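Long-range contacts in capsule biosynthesis protein capD (Bacillus anthracis, PDB 3GA9), which cleaves the poly-gamma-D-glutamate capsule and joins it through an amide bond to meso-diaminopimelic acid in the peptidoglycan: residues P223-Y228 against D295-V300; K255-D260 against E272-I277; S140-L145 against I167-T172. All coordinates share one frame; numbering follows the deposited sequence.

Contact 1: P223-Y228 against D295-V300; sequences PVKGNY and DPNKMV
G226 and V300 meet in an unusual way: the CG1 methyl of V300 rests 3.8 Å from the CA of G226, on the side of the strand where a side chain would otherwise stand. The strand, 219-228, belongs to an antiparallel sheet of this chain, the larger N-terminal piece of an enzyme from the N-terminal nucleophile (Ntn) hydrolase clan, whose fold is built on layers of helix and antiparallel sheet. It is a worked example of a bare glycine serving as a seat for a residue from a distant loop. The same methyl lies 3.8 Å from the carbonyl O of K225, so V300 meets backbone as well as the side chain of V224.

V224 widens the apolar patch with both of its branches. With CG1 anti to the backbone N (chi1 -178°), that methyl is left 4.2 Å from CG1 of V300, while CG2 turns to the proline and comes within 3.9 Å of CB of P296. The side chain of N297 slides past V224 in the opposite direction and lies beside the peptide of K225. The chain of K225 bends away from the loop to form a salt bridge with E79.

Around this patch, V224 and G226 pair by backbone hydrogen bonds with T235 and V233 of the adjoining strand 231-235. Helix 242-254 supplies V243 against V224 and L246 beside V300, and its Q247 takes the carbonyl of M299.

Within the loop, D295 and N297 form an Asx turn. The backbone N of N297 donates to OD1 of D295 over 3.0 Å, with a bond angle of 149°, and reaches that oxygen from above the carboxylate plane, 52° out of it.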
ATOM      1  N   PRO A 223      -4.592  14.061   8.221  1.00 56.29           N
ATOM      2  CA  PRO A 223      -4.778  12.665   8.660  1.00 56.67           C
ATOM      3  C   PRO A 223      -5.992  12.529   9.573  1.00 57.28           C
ATOM      4  O   PRO A 223      -6.345  13.465  10.279  1.00 57.02           O
ATOM      5  CB  PRO A 223      -3.510  12.362   9.449  1.00 56.23           C
ATOM      6  CG  PRO A 223      -2.492  13.348   8.929  1.00 56.00           C
ATOM      7  CD  PRO A 223      -3.238  14.565   8.502  1.00 56.31           C
ATOM      8  N   VAL A 224      -6.651  11.382   9.533  1.00 58.35           N
ATOM      9  CA  VAL A 224      -7.625  11.056  10.548  1.00 58.87           C
ATOM     10  C   VAL A 224      -6.833  10.847  11.824  1.00 60.09           C
ATOM     11  O   VAL A 224      -5.917  10.042  11.839  1.00 60.61           O
ATOM     12  CB  VAL A 224      -8.368   9.788  10.201  1.00 58.65           C
ATOM     13  CG1 VAL A 224      -9.419   9.500  11.254  1.00 59.55           C
ATOM     14  CG2 VAL A 224      -9.019   9.888   8.827  1.00 57.22           C
ATOM     15  N   LYS A 225      -7.135  11.612  12.874  1.00 61.64           N
ATOM     16  CA  LYS A 225      -6.473  11.439  14.186  1.00 62.61           C
ATOM     17  C   LYS A 225      -7.471  10.808  15.130  1.00 62.61           C
ATOM     18  O   LYS A 225      -8.610  11.260  15.198  1.00 63.12           O
ATOM     19  CB  LYS A 225      -6.017  12.766  14.781  1.00 62.70           C
ATOM     20  CG  LYS A 225      -4.861  13.382  14.063  1.00 66.29           C
ATOM     21  CD  LYS A 225      -4.917  14.913  14.131  1.00 71.69           C
ATOM     22  CE  LYS A 225      -4.591  15.551  12.750  1.00 73.15           C
ATOM     23  NZ  LYS A 225      -3.176  15.363  12.258  1.00 74.26           N
ATOM     24  N   GLY A 226      -7.055   9.759  15.838  1.00 62.30           N
ATOM     25  CA  GLY A 226      -7.904   9.110  16.831  1.00 61.74           C
ATOM     26  C   GLY A 226      -7.003   8.617  17.940  1.00 61.66           C
ATOM     27  O   GLY A 226      -5.852   9.047  18.053  1.00 61.04           O
ATOM     28  N   ASN A 227      -7.530   7.726  18.775  1.00 61.57           N
ATOM     29  CA  ASN A 227      -6.676   6.968  19.692  1.00 61.79           C
ATOM     30  C   ASN A 227      -7.167   5.550  19.831  1.00 60.94           C
ATOM     31  O   ASN A 227      -8.362   5.271  19.705  1.00 60.35           O
ATOM     32  CB  ASN A 227      -6.570   7.618  21.081  1.00 62.46           C
ATOM     33  CG  ASN A 227      -7.915   7.715  21.770  1.00 64.77           C
ATOM     34  OD1 ASN A 227      -8.397   6.753  22.409  1.00 65.76           O
ATOM     35  ND2 ASN A 227      -8.551   8.876  21.620  1.00 66.71           N
ATOM     36  N   TYR A 228      -6.218   4.665  20.099  1.00 60.67           N
ATOM     37  CA  TYR A 228      -6.492   3.265  20.289  1.00 60.22           C
ATOM     38  C   TYR A 228      -5.442   2.752  21.246  1.00 60.07           C
ATOM     39  O   TYR A 228      -4.249   3.006  21.057  1.00 60.26           O
ATOM     40  CB  TYR A 228      -6.421   2.563  18.946  1.00 60.04           C
ATOM     41  CG  TYR A 228      -6.232   1.072  18.976  1.00 59.57           C
ATOM     42  CD1 TYR A 228      -7.287   0.210  19.307  1.00 56.77           C
ATOM     43  CD2 TYR A 228      -5.003   0.513  18.614  1.00 57.57           C
ATOM     44  CE1 TYR A 228      -7.114  -1.155  19.292  1.00 56.53           C
ATOM     45  CE2 TYR A 228      -4.829  -0.851  18.595  1.00 57.52           C
ATOM     46  CZ  TYR A 228      -5.883  -1.682  18.929  1.00 57.64           C
ATOM     47  OH  TYR A 228      -5.679  -3.045  18.905  1.00 59.55           O
ATOM     48  N   ASP A 295     -16.481  15.782   8.517  1.00 86.63           N
ATOM     49  CA  ASP A 295     -15.352  15.537   9.467  1.00 85.59           C
ATOM     50  C   ASP A 295     -15.152  14.089   9.989  1.00 83.75           C
ATOM     51  O   ASP A 295     -15.915  13.601  10.835  1.00 84.02           O
ATOM     52  CB  ASP A 295     -15.346  16.539  10.644  1.00 86.09           C
ATOM     53  CG  ASP A 295     -14.007  16.542  11.428  1.00 87.95           C
ATOM     54  OD1 ASP A 295     -13.080  15.758  11.087  1.00 89.38           O
ATOM     55  OD2 ASP A 295     -13.884  17.334  12.399  1.00 89.26           O
ATOM     56  N   PRO A 296     -14.089  13.425   9.499  1.00 81.61           N
ATOM     57  CA  PRO A 296     -13.612  12.083   9.826  1.00 79.78           C
ATOM     58  C   PRO A 296     -13.196  11.887  11.272  1.00 77.98           C
ATOM     59  O   PRO A 296     -13.316  10.791  11.808  1.00 77.42           O
ATOM     60  CB  PRO A 296     -12.376  11.948   8.944  1.00 79.64           C
ATOM     61  CG  PRO A 296     -12.680  12.802   7.783  1.00 80.62           C
ATOM     62  CD  PRO A 296     -13.332  13.992   8.371  1.00 81.37           C
ATOM     63  N   ASN A 297     -12.675  12.927  11.890  1.00 76.50           N
ATOM     64  CA  ASN A 297     -12.293  12.841  13.285  1.00 75.37           C
ATOM     65  C   ASN A 297     -13.476  12.526  14.197  1.00 75.03           C
ATOM     66  O   ASN A 297     -13.322  11.870  15.243  1.00 74.48           O
ATOM     67  CB  ASN A 297     -11.625  14.130  13.702  1.00 75.12           C
ATOM     68  CG  ASN A 297     -10.177  14.141  13.370  1.00 73.78           C
ATOM     69  OD1 ASN A 297      -9.369  14.659  14.126  1.00 73.37           O
ATOM     70  ND2 ASN A 297      -9.821  13.527  12.253  1.00 73.31           N
ATOM     71  N   LYS A 298     -14.652  12.984  13.771  1.00 74.29           N
ATOM     72  CA  LYS A 298     -15.899  12.687  14.461  1.00 73.73           C
ATOM     73  C   LYS A 298     -16.286  11.209  14.364  1.00 72.37           C
ATOM     74  O   LYS A 298     -16.686  10.603  15.371  1.00 72.43           O
ATOM     75  CB  LYS A 298     -17.040  13.613  13.987  1.00 74.17           C
ATOM     76  CG  LYS A 298     -17.295  14.830  14.916  1.00 75.32           C
ATOM     77  CD  LYS A 298     -16.345  16.010  14.662  1.00 77.19           C
ATOM     78  CE  LYS A 298     -16.847  17.315  15.333  1.00 78.45           C
ATOM     79  NZ  LYS A 298     -18.129  17.850  14.754  1.00 77.90           N
HETATM   80  N   MSE A 299     -16.141  10.624  13.177  1.00 70.38           N
HETATM   81  CA  MSE A 299     -16.536   9.234  12.968  1.00 68.77           C
HETATM   82  C   MSE A 299     -15.666   8.193  13.654  1.00 68.13           C
HETATM   83  O   MSE A 299     -15.849   6.997  13.448  1.00 67.84           O
HETATM   84  CB  MSE A 299     -16.581   8.919  11.497  1.00 68.29           C
HETATM   85  CG  MSE A 299     -17.918   9.093  10.932  1.00 67.07           C
HETATM   86 SE   MSE A 299     -17.484  10.000   9.346  0.50 68.24          SE
HETATM   87  CE  MSE A 299     -17.158   8.536   8.105  1.00 65.45           C
ATOM     88  N   VAL A 300     -14.754   8.646  14.492  1.00 67.29           N
ATOM     89  CA  VAL A 300     -13.695   7.795  15.002  1.00 67.41           C
ATOM     90  C   VAL A 300     -13.497   7.957  16.524  1.00 67.56           C
ATOM     91  O   VAL A 300     -12.713   7.225  17.142  1.00 67.50           O
ATOM     92  CB  VAL A 300     -12.414   8.038  14.138  1.00 66.90           C
ATOM     93  CG1 VAL A 300     -11.197   8.465  14.958  1.00 66.96           C
ATOM     94  CG2 VAL A 300     -12.131   6.842  13.279  1.00 66.69           C
TER

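Contact 2: K255-D260 against E272-I277; sequences KEVYKD and EEISRI
A helix-loop-helix connection is folded back on itself here: K255, the first residue beyond helix 242-254, and V257, opening the short 3-10 turn 257-260, meet the flank of the following helix, 264-283. K255 lies along I274, the two side chains running past each other in opposite directions, and its CE approaches CG1 of I274 to 4.2 Å. Bends at chi2 (-146°) and chi3 (-96°) lay the lysine chain along the isoleucine and carry NZ beyond it, to 4.2 Å from CD1 of I277. E273 holds the opposite charge nearby, but its OE1 stays 4.5 Å from NZ of K255, too far for a salt bridge, so any attraction would be diffuse. Beside the lysine, CG1 of V257 faces CD1 of I274 at 4.4 Å, a loose apolar touch.

The turn is drawn tight by D260 N donating to V257 O over 2.8 Å, and D260 forms a salt bridge with K270 of the helix. V257 also packs on D91 of the partner chain, where the ring of H95 meets Y258. The linker thus closes back on the second helix, as in a helix-loop-helix whose two helices also pack together, here through I274 on M248 and A252.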
ATOM      1  N   LYS A 255     -14.914  -4.313  22.963  1.00 75.47           N
ATOM      2  CA  LYS A 255     -15.421  -5.667  23.248  1.00 75.84           C
ATOM      3  C   LYS A 255     -14.347  -6.759  23.289  1.00 76.85           C
ATOM      4  O   LYS A 255     -14.594  -7.873  22.806  1.00 76.66           O
ATOM      5  CB  LYS A 255     -16.536  -6.068  22.270  1.00 75.50           C
ATOM      6  CG  LYS A 255     -16.399  -5.543  20.868  1.00 74.75           C
ATOM      7  CD  LYS A 255     -17.758  -5.230  20.233  1.00 74.46           C
ATOM      8  CE  LYS A 255     -18.261  -6.398  19.380  1.00 74.83           C
ATOM      9  NZ  LYS A 255     -19.628  -6.192  18.791  1.00 74.44           N
ATOM     10  N   GLU A 256     -13.196  -6.434  23.904  1.00 78.29           N
ATOM     11  CA  GLU A 256     -11.915  -7.218  23.877  1.00 79.56           C
ATOM     12  C   GLU A 256     -11.961  -8.630  23.291  1.00 79.25           C
ATOM     13  O   GLU A 256     -11.897  -9.620  24.029  1.00 79.09           O
ATOM     14  CB  GLU A 256     -11.230  -7.280  25.263  1.00 80.35           C
ATOM     15  CG  GLU A 256     -11.272  -6.003  26.110  1.00 83.62           C
ATOM     16  CD  GLU A 256     -12.442  -5.971  27.118  1.00 88.11           C
ATOM     17  OE1 GLU A 256     -13.515  -6.569  26.848  1.00 89.20           O
ATOM     18  OE2 GLU A 256     -12.289  -5.333  28.191  1.00 89.48           O
ATOM     19  N   VAL A 257     -12.033  -8.738  21.995  1.00 79.31           N
ATOM     20  CA  VAL A 257     -12.081 -10.034  21.427  1.00 79.07           C
ATOM     21  C   VAL A 257     -10.740 -10.706  21.643  1.00 79.25           C
ATOM     22  O   VAL A 257     -10.597 -11.868  21.381  1.00 79.06           O
ATOM     23  CB  VAL A 257     -12.421  -9.906  19.994  1.00 79.16           C
ATOM     24  CG1 VAL A 257     -11.717  -8.739  19.436  1.00 78.96           C
ATOM     25  CG2 VAL A 257     -12.088 -11.125  19.286  1.00 78.88           C
ATOM     26  N   TYR A 258      -9.757  -9.982  22.146  1.00 79.53           N
ATOM     27  CA  TYR A 258      -8.491 -10.606  22.467  1.00 80.61           C
ATOM     28  C   TYR A 258      -8.635 -11.702  23.517  1.00 81.26           C
ATOM     29  O   TYR A 258      -7.883 -12.670  23.510  1.00 81.47           O
ATOM     30  CB  TYR A 258      -7.422  -9.600  22.889  1.00 80.70           C
ATOM     31  CG  TYR A 258      -6.075 -10.287  23.064  1.00 82.00           C
ATOM     32  CD1 TYR A 258      -5.381 -10.812  21.963  1.00 82.56           C
ATOM     33  CD2 TYR A 258      -5.516 -10.458  24.334  1.00 83.67           C
ATOM     34  CE1 TYR A 258      -4.148 -11.471  22.122  1.00 83.28           C
ATOM     35  CE2 TYR A 258      -4.281 -11.112  24.504  1.00 83.68           C
ATOM     36  CZ  TYR A 258      -3.607 -11.616  23.396  1.00 83.27           C
ATOM     37  OH  TYR A 258      -2.400 -12.252  23.575  1.00 83.00           O
ATOM     38  N   LYS A 259      -9.609 -11.554  24.410  1.00 82.01           N
ATOM     39  CA  LYS A 259      -9.934 -12.604  25.383  1.00 82.48           C
ATOM     40  C   LYS A 259     -10.462 -13.899  24.725  1.00 82.55           C
ATOM     41  O   LYS A 259     -10.597 -14.921  25.399  1.00 82.93           O
ATOM     42  CB  LYS A 259     -10.926 -12.075  26.422  1.00 82.43           C
ATOM     43  CG  LYS A 259     -10.296 -11.144  27.460  1.00 83.70           C
ATOM     44  CD  LYS A 259     -11.335 -10.169  28.032  1.00 85.88           C
ATOM     45  CE  LYS A 259     -10.872  -9.517  29.356  1.00 87.16           C
ATOM     46  NZ  LYS A 259      -9.724  -8.560  29.222  1.00 87.98           N
ATOM     47  N   ASP A 260     -10.744 -13.855  23.418  1.00 82.35           N
ATOM     48  CA  ASP A 260     -11.192 -15.041  22.668  1.00 82.28           C
ATOM     49  C   ASP A 260     -10.192 -15.555  21.663  1.00 82.01           C
ATOM     50  O   ASP A 260     -10.517 -16.445  20.867  1.00 81.50           O
ATOM     51  CB  ASP A 260     -12.484 -14.751  21.933  1.00 82.44           C
ATOM     52  CG  ASP A 260     -13.607 -14.453  22.872  1.00 84.31           C
ATOM     53  OD1 ASP A 260     -14.438 -13.581  22.533  1.00 85.74           O
ATOM     54  OD2 ASP A 260     -13.639 -15.082  23.959  1.00 85.11           O
ATOM     55  N   GLU A 272     -15.617 -11.076  12.313  1.00 67.13           N
ATOM     56  CA  GLU A 272     -16.651 -11.061  11.314  1.00 67.94           C
ATOM     57  C   GLU A 272     -17.728 -10.036  11.638  1.00 68.22           C
ATOM     58  O   GLU A 272     -18.266  -9.399  10.739  1.00 68.34           O
ATOM     59  CB  GLU A 272     -17.213 -12.476  11.170  1.00 68.38           C
ATOM     60  CG  GLU A 272     -18.726 -12.626  11.204  1.00 71.76           C
ATOM     61  CD  GLU A 272     -19.416 -12.048   9.980  1.00 73.93           C
ATOM     62  OE1 GLU A 272     -18.733 -11.822   8.968  1.00 76.25           O
ATOM     63  OE2 GLU A 272     -20.639 -11.805  10.032  1.00 75.32           O
ATOM     64  N   GLU A 273     -18.022  -9.858  12.921  1.00 68.62           N
ATOM     65  CA  GLU A 273     -19.065  -8.915  13.325  1.00 69.43           C
ATOM     66  C   GLU A 273     -18.535  -7.509  13.263  1.00 68.43           C
ATOM     67  O   GLU A 273     -19.189  -6.600  12.757  1.00 68.13           O
ATOM     68  CB  GLU A 273     -19.554  -9.173  14.760  1.00 69.84           C
ATOM     69  CG  GLU A 273     -20.248 -10.508  15.005  1.00 73.86           C
ATOM     70  CD  GLU A 273     -20.771 -10.617  16.443  1.00 78.81           C
ATOM     71  OE1 GLU A 273     -21.557  -9.716  16.856  1.00 81.53           O
ATOM     72  OE2 GLU A 273     -20.390 -11.587  17.152  1.00 79.58           O
ATOM     73  N   ILE A 274     -17.355  -7.334  13.837  1.00 67.67           N
ATOM     74  CA  ILE A 274     -16.727  -6.049  13.875  1.00 67.17           C
ATOM     75  C   ILE A 274     -16.572  -5.551  12.453  1.00 67.46           C
ATOM     76  O   ILE A 274     -16.704  -4.363  12.204  1.00 67.17           O
ATOM     77  CB  ILE A 274     -15.395  -6.127  14.607  1.00 67.38           C
ATOM     78  CG1 ILE A 274     -15.663  -6.442  16.090  1.00 66.58           C
ATOM     79  CG2 ILE A 274     -14.581  -4.846  14.397  1.00 66.10           C
ATOM     80  CD1 ILE A 274     -14.481  -6.233  17.040  1.00 66.30           C
ATOM     81  N   SER A 275     -16.376  -6.467  11.512  1.00 67.99           N
ATOM     82  CA  SER A 275     -16.082  -6.044  10.152  1.00 69.21           C
ATOM     83  C   SER A 275     -17.326  -5.606   9.367  1.00 69.53           C
ATOM     84  O   SER A 275     -17.251  -4.638   8.599  1.00 69.44           O
ATOM     85  CB  SER A 275     -15.160  -7.034   9.383  1.00 68.96           C
ATOM     86  OG  SER A 275     -15.869  -8.055   8.689  1.00 69.34           O
ATOM     87  N   ARG A 276     -18.466  -6.277   9.544  1.00 70.29           N
ATOM     88  CA  ARG A 276     -19.697  -5.759   8.884  1.00 70.70           C
ATOM     89  C   ARG A 276     -20.254  -4.485   9.572  1.00 69.81           C
ATOM     90  O   ARG A 276     -20.743  -3.581   8.914  1.00 69.64           O
ATOM     91  CB  ARG A 276     -20.749  -6.844   8.576  1.00 71.09           C
ATOM     92  CG  ARG A 276     -21.486  -7.418   9.752  1.00 74.04           C
ATOM     93  CD  ARG A 276     -22.125  -8.746   9.373  1.00 78.79           C
ATOM     94  NE  ARG A 276     -23.103  -9.198  10.374  1.00 82.84           N
ATOM     95  CZ  ARG A 276     -22.809  -9.789  11.539  1.00 83.99           C
ATOM     96  NH1 ARG A 276     -21.549 -10.011  11.893  1.00 84.88           N
ATOM     97  NH2 ARG A 276     -23.785 -10.166  12.361  1.00 84.62           N
ATOM     98  N   ILE A 277     -20.095  -4.384  10.885  1.00 69.17           N
ATOM     99  CA  ILE A 277     -20.412  -3.142  11.562  1.00 68.83           C
ATOM    100  C   ILE A 277     -19.686  -1.981  10.861  1.00 68.65           C
ATOM    101  O   ILE A 277     -20.326  -1.013  10.456  1.00 68.56           O
ATOM    102  CB  ILE A 277     -20.105  -3.212  13.091  1.00 68.87           C
ATOM    103  CG1 ILE A 277     -21.104  -4.136  13.815  1.00 69.57           C
ATOM    104  CG2 ILE A 277     -20.179  -1.844  13.731  1.00 69.38           C
ATOM    105  CD1 ILE A 277     -20.967  -4.147  15.357  1.00 68.09           C
TER

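Contact 3: S140-L145 against I167-T172; sequences SLTMRL and IETGET
L145 and I167 lie side by side and point the same way, with CD1 of the leucine 3.6 Å from CG2 of the isoleucine. The chi1 of I167 (-168°) sends CG1 off beside the carbonyl carbon and leaves CG2 between that carbon and the backbone N, the branch that faces the helix. One turn earlier, T142 pushes its side chain toward the backbone of 167-169. It meets the carbonyl O of I167 with CB, 3.0 Å away in the model, while its OG1 stands farther off, 3.5 Å from the same oxygen. T169 is the other neighbour of T142, but the fit between these two threonines is too tight in the model for its details to be trusted.

The motif on the loop side is a type II beta turn, E168 to E171, closed by E171 N donating to E168 O over 3.1 Å. G170 takes the positive phi of its third position (98°). The turn leads into strand 172-173 of a small two-stranded antiparallel sheet, and V137 bonds through its backbone to G170 and E171.

Farther out, F160 pairs by backbone with I167, Y161 bonds to the carbonyl of L145, and D138 receives the backbone N-H of S140 near the start of helix 139-152. F24 of the partner chain also packs on L145, and F23 of that chain makes a cation-pi contact with R144, whose guanidinium has the selenium of M143 over one face.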
ATOM      1  N   SER A 140       7.939 -14.033  -6.530  1.00 52.26           N
ATOM      2  CA  SER A 140       6.617 -13.442  -6.626  1.00 51.49           C
ATOM      3  C   SER A 140       6.372 -12.804  -7.997  1.00 50.03           C
ATOM      4  O   SER A 140       5.300 -12.975  -8.572  1.00 49.69           O
ATOM      5  CB  SER A 140       6.380 -12.477  -5.483  1.00 51.19           C
ATOM      6  OG  SER A 140       7.430 -11.544  -5.448  1.00 53.39           O
ATOM      7  N   LEU A 141       7.385 -12.142  -8.551  1.00 48.99           N
ATOM      8  CA  LEU A 141       7.255 -11.550  -9.875  1.00 47.84           C
ATOM      9  C   LEU A 141       7.010 -12.614 -10.940  1.00 47.87           C
ATOM     10  O   LEU A 141       6.040 -12.519 -11.703  1.00 47.38           O
ATOM     11  CB  LEU A 141       8.455 -10.679 -10.229  1.00 46.90           C
ATOM     12  CG  LEU A 141       8.439 -10.068 -11.643  1.00 48.06           C
ATOM     13  CD1 LEU A 141       7.165  -9.224 -11.964  1.00 45.88           C
ATOM     14  CD2 LEU A 141       9.723  -9.237 -11.902  1.00 44.93           C
ATOM     15  N   THR A 142       7.861 -13.629 -11.007  1.00 47.90           N
ATOM     16  CA  THR A 142       7.587 -14.714 -11.972  1.00 49.09           C
ATOM     17  C   THR A 142       6.179 -15.332 -11.787  1.00 48.03           C
ATOM     18  O   THR A 142       5.463 -15.494 -12.756  1.00 46.93           O
ATOM     19  CB  THR A 142       8.762 -15.779 -12.166  1.00 49.33           C
ATOM     20  OG1 THR A 142       8.219 -17.074 -12.485  1.00 53.50           O
ATOM     21  CG2 THR A 142       9.582 -15.919 -10.990  1.00 49.85           C
HETATM   22  N   MSE A 143       5.763 -15.590 -10.548  1.00 48.26           N
HETATM   23  CA  MSE A 143       4.416 -16.077 -10.286  1.00 48.22           C
HETATM   24  C   MSE A 143       3.358 -15.062 -10.760  1.00 48.12           C
HETATM   25  O   MSE A 143       2.400 -15.433 -11.465  1.00 48.49           O
HETATM   26  CB  MSE A 143       4.266 -16.474  -8.808  1.00 48.36           C
HETATM   27  CG  MSE A 143       2.854 -16.870  -8.368  1.00 50.87           C
HETATM   28 SE   MSE A 143       1.787 -15.310  -7.949  0.50 59.43          SE
HETATM   29  CE  MSE A 143       2.870 -14.660  -6.439  1.00 60.52           C
ATOM     30  N   ARG A 144       3.537 -13.778 -10.437  1.00 47.50           N
ATOM     31  CA  ARG A 144       2.531 -12.790 -10.863  1.00 47.58           C
ATOM     32  C   ARG A 144       2.371 -12.789 -12.382  1.00 47.28           C
ATOM     33  O   ARG A 144       1.265 -12.648 -12.887  1.00 46.92           O
ATOM     34  CB  ARG A 144       2.860 -11.378 -10.380  1.00 47.81           C
ATOM     35  CG  ARG A 144       2.915 -11.203  -8.869  1.00 51.30           C
ATOM     36  CD  ARG A 144       1.612 -10.629  -8.290  1.00 58.25           C
ATOM     37  NE  ARG A 144       0.776 -11.586  -7.547  1.00 63.71           N
ATOM     38  CZ  ARG A 144      -0.190 -12.299  -8.111  1.00 64.41           C
ATOM     39  NH1 ARG A 144      -0.416 -12.173  -9.403  1.00 67.37           N
ATOM     40  NH2 ARG A 144      -0.924 -13.127  -7.402  1.00 65.15           N
ATOM     41  N   LEU A 145       3.487 -12.920 -13.100  1.00 46.66           N
ATOM     42  CA  LEU A 145       3.486 -12.920 -14.550  1.00 47.33           C
ATOM     43  C   LEU A 145       2.755 -14.145 -15.131  1.00 48.73           C
ATOM     44  O   LEU A 145       2.085 -14.065 -16.177  1.00 48.85           O
ATOM     45  CB  LEU A 145       4.919 -12.869 -15.083  1.00 46.51           C
ATOM     46  CG  LEU A 145       5.609 -11.505 -14.984  1.00 44.86           C
ATOM     47  CD1 LEU A 145       7.080 -11.616 -15.360  1.00 42.31           C
ATOM     48  CD2 LEU A 145       4.925 -10.516 -15.906  1.00 39.87           C
ATOM     49  N   ILE A 167       9.340 -14.751 -17.305  1.00 55.35           N
ATOM     50  CA  ILE A 167      10.762 -14.701 -16.968  1.00 54.96           C
ATOM     51  C   ILE A 167      11.041 -15.447 -15.649  1.00 55.62           C
ATOM     52  O   ILE A 167      10.341 -15.252 -14.667  1.00 55.39           O
ATOM     53  CB  ILE A 167      11.278 -13.239 -16.968  1.00 54.90           C
ATOM     54  CG1 ILE A 167      12.811 -13.195 -16.910  1.00 53.65           C
ATOM     55  CG2 ILE A 167      10.599 -12.401 -15.881  1.00 53.09           C
ATOM     56  CD1 ILE A 167      13.426 -11.912 -17.476  1.00 48.85           C
ATOM     57  N   GLU A 168      12.050 -16.318 -15.626  1.00 56.24           N
ATOM     58  CA  GLU A 168      12.210 -17.237 -14.483  1.00 56.80           C
ATOM     59  C   GLU A 168      12.907 -16.590 -13.335  1.00 55.92           C
ATOM     60  O   GLU A 168      13.661 -15.679 -13.539  1.00 56.16           O
ATOM     61  CB  GLU A 168      13.012 -18.463 -14.885  1.00 58.07           C
ATOM     62  CG  GLU A 168      12.513 -19.147 -16.144  1.00 62.72           C
ATOM     63  CD  GLU A 168      13.470 -20.245 -16.582  1.00 70.18           C
ATOM     64  OE1 GLU A 168      14.579 -19.911 -17.076  1.00 74.51           O
ATOM     65  OE2 GLU A 168      13.124 -21.439 -16.424  1.00 72.05           O
ATOM     66  N   THR A 169      12.654 -17.067 -12.123  1.00 55.98           N
ATOM     67  CA  THR A 169      13.393 -16.630 -10.948  1.00 56.11           C
ATOM     68  C   THR A 169      14.903 -16.731 -11.201  1.00 56.49           C
ATOM     69  O   THR A 169      15.384 -17.725 -11.759  1.00 56.80           O
ATOM     70  CB  THR A 169      12.996 -17.470  -9.726  1.00 56.25           C
ATOM     71  OG1 THR A 169      11.582 -17.366  -9.553  1.00 56.81           O
ATOM     72  CG2 THR A 169      13.688 -16.979  -8.437  1.00 55.35           C
ATOM     73  N   GLY A 170      15.650 -15.691 -10.835  1.00 56.19           N
ATOM     74  CA  GLY A 170      17.101 -15.697 -11.082  1.00 55.23           C
ATOM     75  C   GLY A 170      17.538 -14.948 -12.324  1.00 54.31           C
ATOM     76  O   GLY A 170      18.656 -14.462 -12.362  1.00 54.46           O
ATOM     77  N   GLU A 171      16.685 -14.849 -13.344  1.00 53.81           N
ATOM     78  CA  GLU A 171      17.030 -14.081 -14.548  1.00 53.22           C
ATOM     79  C   GLU A 171      17.091 -12.572 -14.305  1.00 52.84           C
ATOM     80  O   GLU A 171      16.549 -12.045 -13.324  1.00 53.01           O
ATOM     81  CB  GLU A 171      16.060 -14.371 -15.691  1.00 53.79           C
ATOM     82  CG  GLU A 171      15.995 -15.815 -16.080  1.00 57.47           C
ATOM     83  CD  GLU A 171      17.295 -16.306 -16.719  1.00 64.16           C
ATOM     84  OE1 GLU A 171      17.529 -15.991 -17.923  1.00 65.71           O
ATOM     85  OE2 GLU A 171      18.078 -17.007 -16.017  1.00 65.96           O
ATOM     86  N   THR A 172      17.777 -11.882 -15.205  1.00 52.14           N
ATOM     87  CA  THR A 172      17.961 -10.448 -15.118  1.00 51.65           C
ATOM     88  C   THR A 172      16.924  -9.782 -16.005  1.00 50.58           C
ATOM     89  O   THR A 172      16.877 -10.026 -17.208  1.00 51.20           O
ATOM     90  CB  THR A 172      19.394 -10.034 -15.566  1.00 52.06           C
ATOM     91  OG1 THR A 172      20.327 -10.659 -14.692  1.00 54.81           O
ATOM     92  CG2 THR A 172      19.620  -8.509 -15.497  1.00 49.57           C
TER

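From the N terminus, contact 3 closes first: the chain leaves helix 139-152, makes an excursion and returns at 167-172, so the helix and the turn before strand 172-173 are joined locally. That loop is complete before contact 1 opens at strand 219-228. Contact 1 then spans the longest interval, ending at 295-300, and contact 2 is nested within it, where 255-260 folds onto helix 264-283. Contacts 1 and 2 share one side of the chain, their nearest atoms about 8 Å apart, with helix 242-254 leading from one region to the other. Contact 3 lies across the chain's centre from contact 1, the two centres about 41 Å apart.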